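Long-range contact in translation initiation factor eif-2b-like protein (Chaetomium thermophilum, PDB 4ZEO), which is the delta subunit of eIF2B, the complex that exchanges GDP for GTP on eIF2, and probably acts in translation initiation: residues 382-394 against 431-443. Numbering follows the deposited sequence.
Sequences TNAGAKVIVLCET and ERYITGVITEIEF
The last two strands of the parallel, Rossmann-like sheet pair here, 387-391 with 436-438, and side chains continue the ladder past both ends. In its middle, Val390 N donates to Gly436 O (2.9 Å), Ile438 N returns a bond to Val390 O, and Cys392 N reaches Ile438 O.

At the N-terminal end the Thr435 hydroxyl stands in for a backbone acceptor. Thr435 OG1, lying beside its own backbone N (chi1 -57°), accepts from Val388 N at 2.9 Å with the N-H pointing straight at it. Val388 O in turn receives both Thr435 N and Gly436 N, the former in the carbonyl plane on a lone pair. A water links Thr435 OG1 to Thr382 OG1, which also bonds to Ala378 O; the Thr382 side chain stands across that of Tyr433, with Thr382 CB at the edge of the ring, 3.9 Å from Tyr433 CD1.

The other end is held by Glu440, whose chain bends at chi2 (-92°) to bring the carboxylate back to Thr394. Glu440 OE1 accepts from Thr394 N on its syn lone pair, at 2.8 Å. Thr394 OG1 donates to Glu440 OE2 from above the carboxylate plane, a bond of 2.6 Å. Thr394 OG1 is also hydrogen-bonded to Arg264 NH1. Thr439 OG1 accepts from Ile441 N in an ST turn, and Thr394 CG2 rests against Ile441 CG1 (3.5 Å).

Side chains pack on both faces. Leu391 CD2 lies alongside Ile438 CB, and Ile389 CG2 meets Ile438 CD1 on that same face; on the other, Val390 CG2 touches Ile434 CG2 at 3.6 Å.

Strand 436-438 is outermost within this chain, whereas 387-391 is also bonded to strand 354-358. Leu391 packs on helices 246-277 and 293-304, and Val388 and Tyr433 on helix 374-384.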
ATOM      1  N   THR A 382       0.873   4.643 -22.710  1.00 35.10           N
ATOM      2  CA  THR A 382      -0.333   4.181 -23.375  1.00 36.75           C
ATOM      3  C   THR A 382      -0.330   4.672 -24.820  1.00 40.66           C
ATOM      4  O   THR A 382      -0.736   3.926 -25.728  1.00 41.63           O
ATOM      5  CB  THR A 382      -1.637   4.652 -22.648  1.00 37.67           C
ATOM      6  OG1 THR A 382      -1.679   4.097 -21.338  1.00 35.80           O
ATOM      7  CG2 THR A 382      -2.914   4.208 -23.390  1.00 37.97           C
ATOM      8  N   ASN A 383       0.181   5.883 -25.044  1.00 43.01           N
ATOM      9  CA  ASN A 383       0.237   6.420 -26.403  1.00 49.75           C
ATOM     10  C   ASN A 383       1.288   5.791 -27.293  1.00 47.35           C
ATOM     11  O   ASN A 383       1.107   5.693 -28.502  1.00 49.39           O
ATOM     12  CB  ASN A 383       0.512   7.930 -26.395  1.00 58.50           C
ATOM     13  CG  ASN A 383      -0.739   8.764 -26.309  1.00 66.38           C
ATOM     14  OD1 ASN A 383      -1.252   9.053 -25.227  1.00 73.03           O
ATOM     15  ND2 ASN A 383      -1.239   9.175 -27.474  1.00 66.77           N
ATOM     16  N   ALA A 384       2.377   5.361 -26.682  1.00 46.11           N
ATOM     17  CA  ALA A 384       3.431   4.627 -27.362  1.00 46.27           C
ATOM     18  C   ALA A 384       3.039   3.177 -27.716  1.00 46.98           C
ATOM     19  O   ALA A 384       3.652   2.568 -28.581  1.00 51.85           O
ATOM     20  CB  ALA A 384       4.697   4.635 -26.485  1.00 43.11           C
ATOM     21  N   GLY A 385       2.039   2.623 -27.039  1.00 42.59           N
ATOM     22  CA  GLY A 385       1.679   1.224 -27.221  1.00 43.41           C
ATOM     23  C   GLY A 385       2.343   0.302 -26.194  1.00 43.40           C
ATOM     24  O   GLY A 385       2.253  -0.930 -26.269  1.00 44.73           O
ATOM     25  N   ALA A 386       3.038   0.910 -25.242  1.00 41.01           N
ATOM     26  CA  ALA A 386       3.715   0.183 -24.192  1.00 40.27           C
ATOM     27  C   ALA A 386       2.740  -0.318 -23.113  1.00 43.49           C
ATOM     28  O   ALA A 386       1.741   0.341 -22.816  1.00 44.28           O
ATOM     29  CB  ALA A 386       4.799   1.060 -23.572  1.00 38.38           C
ATOM     30  N   LYS A 387       3.035  -1.481 -22.530  1.00 43.27           N
ATOM     31  CA  LYS A 387       2.210  -2.014 -21.462  1.00 43.29           C
ATOM     32  C   LYS A 387       2.382  -1.216 -20.162  1.00 40.12           C
ATOM     33  O   LYS A 387       3.501  -0.868 -19.760  1.00 40.12           O
ATOM     34  CB  LYS A 387       2.551  -3.488 -21.210  1.00 48.50           C
ATOM     35  CG  LYS A 387       1.586  -4.466 -21.842  1.00 55.23           C
ATOM     36  CD  LYS A 387       1.804  -5.905 -21.344  1.00 61.79           C
ATOM     37  CE  LYS A 387       3.047  -6.553 -21.903  1.00 68.66           C
ATOM     38  NZ  LYS A 387       2.837  -6.942 -23.330  1.00 74.40           N
ATOM     39  N   VAL A 388       1.274  -0.944 -19.483  1.00 37.30           N
ATOM     40  CA  VAL A 388       1.350  -0.259 -18.204  1.00 34.60           C
ATOM     41  C   VAL A 388       0.767  -1.211 -17.172  1.00 34.32           C
ATOM     42  O   VAL A 388      -0.425  -1.515 -17.188  1.00 37.05           O
ATOM     43  CB  VAL A 388       0.616   1.112 -18.217  1.00 29.91           C
ATOM     44  CG1 VAL A 388       0.611   1.768 -16.816  1.00 28.34           C
ATOM     45  CG2 VAL A 388       1.254   2.046 -19.236  1.00 30.91           C
ATOM     46  N   ILE A 389       1.640  -1.719 -16.310  1.00 32.81           N
ATOM     47  CA  ILE A 389       1.263  -2.680 -15.281  1.00 29.88           C
ATOM     48  C   ILE A 389       1.316  -2.033 -13.938  1.00 30.63           C
ATOM     49  O   ILE A 389       2.363  -1.504 -13.518  1.00 31.98           O
ATOM     50  CB  ILE A 389       2.186  -3.915 -15.277  1.00 32.45           C
ATOM     51  CG1 ILE A 389       2.252  -4.494 -16.692  1.00 36.37           C
ATOM     52  CG2 ILE A 389       1.685  -4.981 -14.307  1.00 30.54           C
ATOM     53  CD1 ILE A 389       2.934  -5.837 -16.769  1.00 40.35           C
ATOM     54  N   VAL A 390       0.179  -2.078 -13.255  1.00 29.23           N
ATOM     55  CA  VAL A 390       0.078  -1.504 -11.926  1.00 30.71           C
ATOM     56  C   VAL A 390       0.056  -2.619 -10.896  1.00 34.20           C
ATOM     57  O   VAL A 390      -0.691  -3.590 -11.036  1.00 35.70           O
ATOM     58  CB  VAL A 390      -1.176  -0.630 -11.776  1.00 30.66           C
ATOM     59  CG1 VAL A 390      -1.404  -0.258 -10.298  1.00 29.75           C
ATOM     60  CG2 VAL A 390      -1.077   0.601 -12.667  1.00 28.38           C
ATOM     61  N   LEU A 391       0.903  -2.478  -9.881  1.00 35.38           N
ATOM     62  CA  LEU A 391       1.035  -3.448  -8.782  1.00 32.77           C
ATOM     63  C   LEU A 391       0.396  -2.896  -7.520  1.00 34.48           C
ATOM     64  O   LEU A 391       0.745  -1.800  -7.064  1.00 33.21           O
ATOM     65  CB  LEU A 391       2.494  -3.763  -8.513  1.00 31.91           C
ATOM     66  CG  LEU A 391       3.358  -4.119  -9.728  1.00 32.58           C
ATOM     67  CD1 LEU A 391       4.833  -4.310  -9.332  1.00 31.67           C
ATOM     68  CD2 LEU A 391       2.803  -5.369 -10.413  1.00 33.88           C
ATOM     69  N   CYS A 392      -0.567  -3.628  -6.968  1.00 34.68           N
ATOM     70  CA  CYS A 392      -1.289  -3.114  -5.814  1.00 34.59           C
ATOM     71  C   CYS A 392      -1.998  -4.213  -5.000  1.00 35.58           C
ATOM     72  O   CYS A 392      -2.605  -5.127  -5.560  1.00 37.07           O
ATOM     73  CB  CYS A 392      -2.294  -2.057  -6.317  1.00 34.59           C
ATOM     74  SG  CYS A 392      -3.102  -1.055  -5.080  1.00 39.69           S
ATOM     75  N   GLU A 393      -1.980  -4.070  -3.681  1.00 34.85           N
ATOM     76  CA  GLU A 393      -2.648  -5.015  -2.787  1.00 34.21           C
ATOM     77  C   GLU A 393      -4.148  -4.746  -2.846  1.00 36.10           C
ATOM     78  O   GLU A 393      -4.564  -3.603  -2.987  1.00 38.04           O
ATOM     79  CB  GLU A 393      -2.124  -4.874  -1.342  1.00 31.79           C
ATOM     80  CG  GLU A 393      -0.630  -5.123  -1.197  1.00 34.28           C
ATOM     81  CD  GLU A 393       0.252  -3.864  -1.399  1.00 44.45           C
ATOM     82  OE1 GLU A 393      -0.205  -2.847  -1.995  1.00 43.51           O
ATOM     83  OE2 GLU A 393       1.418  -3.897  -0.946  1.00 43.90           O
ATOM     84  N   THR A 394      -4.950  -5.789  -2.684  1.00 35.04           N
ATOM     85  CA  THR A 394      -6.402  -5.664  -2.786  1.00 35.36           C
ATOM     86  C   THR A 394      -6.962  -4.736  -1.721  1.00 36.00           C
ATOM     87  O   THR A 394      -7.973  -4.081  -1.949  1.00 37.98           O
ATOM     88  CB  THR A 394      -7.122  -7.038  -2.660  1.00 30.64           C
ATOM     89  OG1 THR A 394      -6.804  -7.644  -1.405  1.00 29.74           O
ATOM     90  CG2 THR A 394      -6.715  -7.950  -3.761  1.00 28.33           C
ATOM     91  N   GLU A 431      -8.149   4.636 -15.667  1.00 48.13           N
ATOM     92  CA  GLU A 431      -7.965   3.218 -16.023  1.00 50.65           C
ATOM     93  C   GLU A 431      -7.622   3.005 -17.514  1.00 47.69           C
ATOM     94  O   GLU A 431      -7.030   2.006 -17.898  1.00 45.85           O
ATOM     95  CB  GLU A 431      -9.196   2.407 -15.640  1.00 59.94           C
ATOM     96  CG  GLU A 431     -10.247   2.281 -16.727  1.00 71.34           C
ATOM     97  CD  GLU A 431     -11.296   1.255 -16.367  1.00 82.70           C
ATOM     98  OE1 GLU A 431     -12.381   1.255 -16.995  1.00 90.82           O
ATOM     99  OE2 GLU A 431     -11.020   0.438 -15.454  1.00 85.43           O
ATOM    100  N   ARG A 432      -8.013   3.963 -18.332  1.00 47.43           N
ATOM    101  CA  ARG A 432      -7.754   3.984 -19.760  1.00 47.87           C
ATOM    102  C   ARG A 432      -6.225   3.922 -20.025  1.00 37.98           C
ATOM    103  O   ARG A 432      -5.772   3.511 -21.106  1.00 38.81           O
ATOM    104  CB  ARG A 432      -8.434   5.243 -20.335  1.00 48.63           C
ATOM    105  CG  ARG A 432      -7.948   5.775 -21.630  1.00 50.58           C
ATOM    106  CD  ARG A 432      -8.282   7.290 -21.791  1.00 75.05           C
ATOM    107  NE  ARG A 432      -9.620   7.654 -21.321  1.00 75.17           N
ATOM    108  CZ  ARG A 432      -9.872   8.672 -20.496  1.00 74.18           C
ATOM    109  NH1 ARG A 432     -11.114   8.927 -20.114  1.00 74.64           N
ATOM    110  NH2 ARG A 432      -8.883   9.443 -20.054  1.00 73.84           N
ATOM    111  N   TYR A 433      -5.436   4.371 -19.051  1.00 34.48           N
ATOM    112  CA  TYR A 433      -3.986   4.372 -19.205  1.00 34.51           C
ATOM    113  C   TYR A 433      -3.339   3.231 -18.459  1.00 35.25           C
ATOM    114  O   TYR A 433      -2.108   3.214 -18.285  1.00 36.26           O
ATOM    115  CB  TYR A 433      -3.373   5.704 -18.749  1.00 34.80           C
ATOM    116  CG  TYR A 433      -4.039   6.897 -19.389  1.00 39.09           C
ATOM    117  CD1 TYR A 433      -3.922   7.138 -20.769  1.00 38.28           C
ATOM    118  CD2 TYR A 433      -4.760   7.806 -18.621  1.00 40.12           C
ATOM    119  CE1 TYR A 433      -4.526   8.224 -21.348  1.00 40.30           C
ATOM    120  CE2 TYR A 433      -5.365   8.905 -19.203  1.00 40.12           C
ATOM    121  CZ  TYR A 433      -5.242   9.106 -20.559  1.00 41.20           C
ATOM    122  OH  TYR A 433      -5.850  10.183 -21.127  1.00 45.93           O
ATOM    123  N   ILE A 434      -4.163   2.306 -17.968  1.00 34.98           N
ATOM    124  CA  ILE A 434      -3.651   1.130 -17.279  1.00 34.21           C
ATOM    125  C   ILE A 434      -4.001  -0.143 -18.043  1.00 37.13           C
ATOM    126  O   ILE A 434      -5.168  -0.427 -18.285  1.00 39.77           O
ATOM    127  CB  ILE A 434      -4.186   1.055 -15.837  1.00 34.55           C
ATOM    128  CG1 ILE A 434      -3.848   2.347 -15.087  1.00 33.88           C
ATOM    129  CG2 ILE A 434      -3.627  -0.169 -15.103  1.00 32.09           C
ATOM    130  CD1 ILE A 434      -4.687   2.579 -13.835  1.00 33.14           C
ATOM    131  N   THR A 435      -2.978  -0.890 -18.450  1.00 37.26           N
ATOM    132  CA  THR A 435      -3.157  -2.153 -19.156  1.00 37.88           C
ATOM    133  C   THR A 435      -3.743  -3.213 -18.229  1.00 40.03           C
ATOM    134  O   THR A 435      -4.681  -3.915 -18.574  1.00 43.72           O
ATOM    135  CB  THR A 435      -1.825  -2.670 -19.736  1.00 38.80           C
ATOM    136  OG1 THR A 435      -1.258  -1.677 -20.600  1.00 40.12           O
ATOM    137  CG2 THR A 435      -2.030  -3.970 -20.531  1.00 38.39           C
ATOM    138  N   GLY A 436      -3.166  -3.339 -17.046  1.00 37.36           N
ATOM    139  CA  GLY A 436      -3.661  -4.303 -16.095  1.00 34.89           C
ATOM    140  C   GLY A 436      -3.106  -4.070 -14.718  1.00 35.30           C
ATOM    141  O   GLY A 436      -2.082  -3.400 -14.557  1.00 34.88           O
ATOM    142  N   VAL A 437      -3.791  -4.632 -13.725  1.00 36.29           N
ATOM    143  CA  VAL A 437      -3.368  -4.535 -12.339  1.00 34.97           C
ATOM    144  C   VAL A 437      -3.041  -5.923 -11.772  1.00 34.72           C
ATOM    145  O   VAL A 437      -3.843  -6.845 -11.878  1.00 36.54           O
ATOM    146  CB  VAL A 437      -4.467  -3.914 -11.459  1.00 35.67           C
ATOM    147  CG1 VAL A 437      -3.956  -3.733 -10.008  1.00 32.43           C
ATOM    148  CG2 VAL A 437      -4.890  -2.589 -12.025  1.00 36.47           C
ATOM    149  N   ILE A 438      -1.883  -6.069 -11.149  1.00 32.08           N
ATOM    150  CA  ILE A 438      -1.568  -7.326 -10.490  1.00 31.46           C
ATOM    151  C   ILE A 438      -1.734  -7.175  -8.963  1.00 32.07           C
ATOM    152  O   ILE A 438      -1.086  -6.335  -8.345  1.00 34.45           O
ATOM    153  CB  ILE A 438      -0.139  -7.782 -10.798  1.00 33.55           C
ATOM    154  CG1 ILE A 438       0.043  -8.038 -12.287  1.00 32.54           C
ATOM    155  CG2 ILE A 438       0.214  -9.044 -10.005  1.00 35.26           C
ATOM    156  CD1 ILE A 438       1.476  -8.449 -12.639  1.00 33.01           C
ATOM    157  N   THR A 439      -2.562  -8.035  -8.362  1.00 31.18           N
ATOM    158  CA  THR A 439      -2.812  -8.030  -6.926  1.00 31.77           C
ATOM    159  C   THR A 439      -2.336  -9.361  -6.360  1.00 34.28           C
ATOM    160  O   THR A 439      -1.752 -10.164  -7.082  1.00 36.17           O
ATOM    161  CB  THR A 439      -4.306  -7.829  -6.548  1.00 36.06           C
ATOM    162  OG1 THR A 439      -5.048  -9.028  -6.818  1.00 38.13           O
ATOM    163  CG2 THR A 439      -4.930  -6.639  -7.284  1.00 34.39           C
ATOM    164  N   GLU A 440      -2.483  -9.543  -5.050  1.00 32.94           N
ATOM    165  CA  GLU A 440      -2.122 -10.797  -4.412  1.00 33.06           C
ATOM    166  C   GLU A 440      -3.121 -11.941  -4.753  1.00 43.53           C
ATOM    167  O   GLU A 440      -2.877 -13.103  -4.400  1.00 44.61           O
ATOM    168  CB  GLU A 440      -2.002 -10.608  -2.892  1.00 33.83           C
ATOM    169  CG  GLU A 440      -3.318 -10.502  -2.121  1.00 34.26           C
ATOM    170  CD  GLU A 440      -3.814  -9.090  -1.931  1.00 36.30           C
ATOM    171  OE1 GLU A 440      -3.480  -8.217  -2.749  1.00 35.79           O
ATOM    172  OE2 GLU A 440      -4.537  -8.845  -0.940  1.00 39.70           O
ATOM    173  N   ILE A 441      -4.255 -11.617  -5.386  1.00 42.45           N
ATOM    174  CA  ILE A 441      -5.236 -12.640  -5.734  1.00 43.74           C
ATOM    175  C   ILE A 441      -4.716 -13.547  -6.852  1.00 43.44           C
ATOM    176  O   ILE A 441      -4.347 -13.070  -7.898  1.00 40.61           O
ATOM    177  CB  ILE A 441      -6.576 -12.058  -6.160  1.00 44.01           C
ATOM    178  CG1 ILE A 441      -7.127 -11.128  -5.083  1.00 44.47           C
ATOM    179  CG2 ILE A 441      -7.561 -13.194  -6.474  1.00 45.08           C
ATOM    180  CD1 ILE A 441      -7.177 -11.750  -3.720  1.00 46.04           C
ATOM    181  N   GLU A 442      -4.600 -14.842  -6.581  1.00 48.62           N
ATOM    182  CA  GLU A 442      -4.135 -15.800  -7.581  1.00 50.91           C
ATOM    183  C   GLU A 442      -5.222 -16.628  -8.249  1.00 57.28           C
ATOM    184  O   GLU A 442      -5.084 -17.012  -9.408  1.00 59.89           O
ATOM    185  CB  GLU A 442      -3.095 -16.737  -6.956  1.00 49.61           C
ATOM    186  CG  GLU A 442      -1.768 -16.037  -6.676  1.00 46.27           C
ATOM    187  CD  GLU A 442      -0.740 -16.931  -6.015  1.00 45.99           C
ATOM    188  OE1 GLU A 442       0.244 -17.289  -6.713  1.00 43.53           O
ATOM    189  OE2 GLU A 442      -0.922 -17.296  -4.836  1.00 46.85           O
ATOM    190  N   PHE A 443      -6.285 -16.944  -7.528  1.00 60.73           N
ATOM    191  CA  PHE A 443      -7.356 -17.728  -8.133  1.00 68.77           C
ATOM    192  C   PHE A 443      -8.722 -17.069  -7.959  1.00 75.44           C
ATOM    193  O   PHE A 443      -9.366 -16.699  -8.942  1.00 80.80           O
ATOM    194  CB  PHE A 443      -7.379 -19.144  -7.553  1.00 71.96           C
ATOM    195  CG  PHE A 443      -6.018 -19.769  -7.420  1.00 70.55           C
ATOM    196  CD1 PHE A 443      -5.297 -20.138  -8.549  1.00 70.18           C
ATOM    197  CD2 PHE A 443      -5.457 -19.981  -6.171  1.00 69.51           C
ATOM    198  CE1 PHE A 443      -4.052 -20.705  -8.436  1.00 70.26           C
ATOM    199  CE2 PHE A 443      -4.203 -20.543  -6.052  1.00 69.78           C
ATOM    200  CZ  PHE A 443      -3.503 -20.907  -7.188  1.00 70.38           C
TER
HETATM  201  O   HOH W   1      -2.549   1.062 -21.558  1.00 58.24           O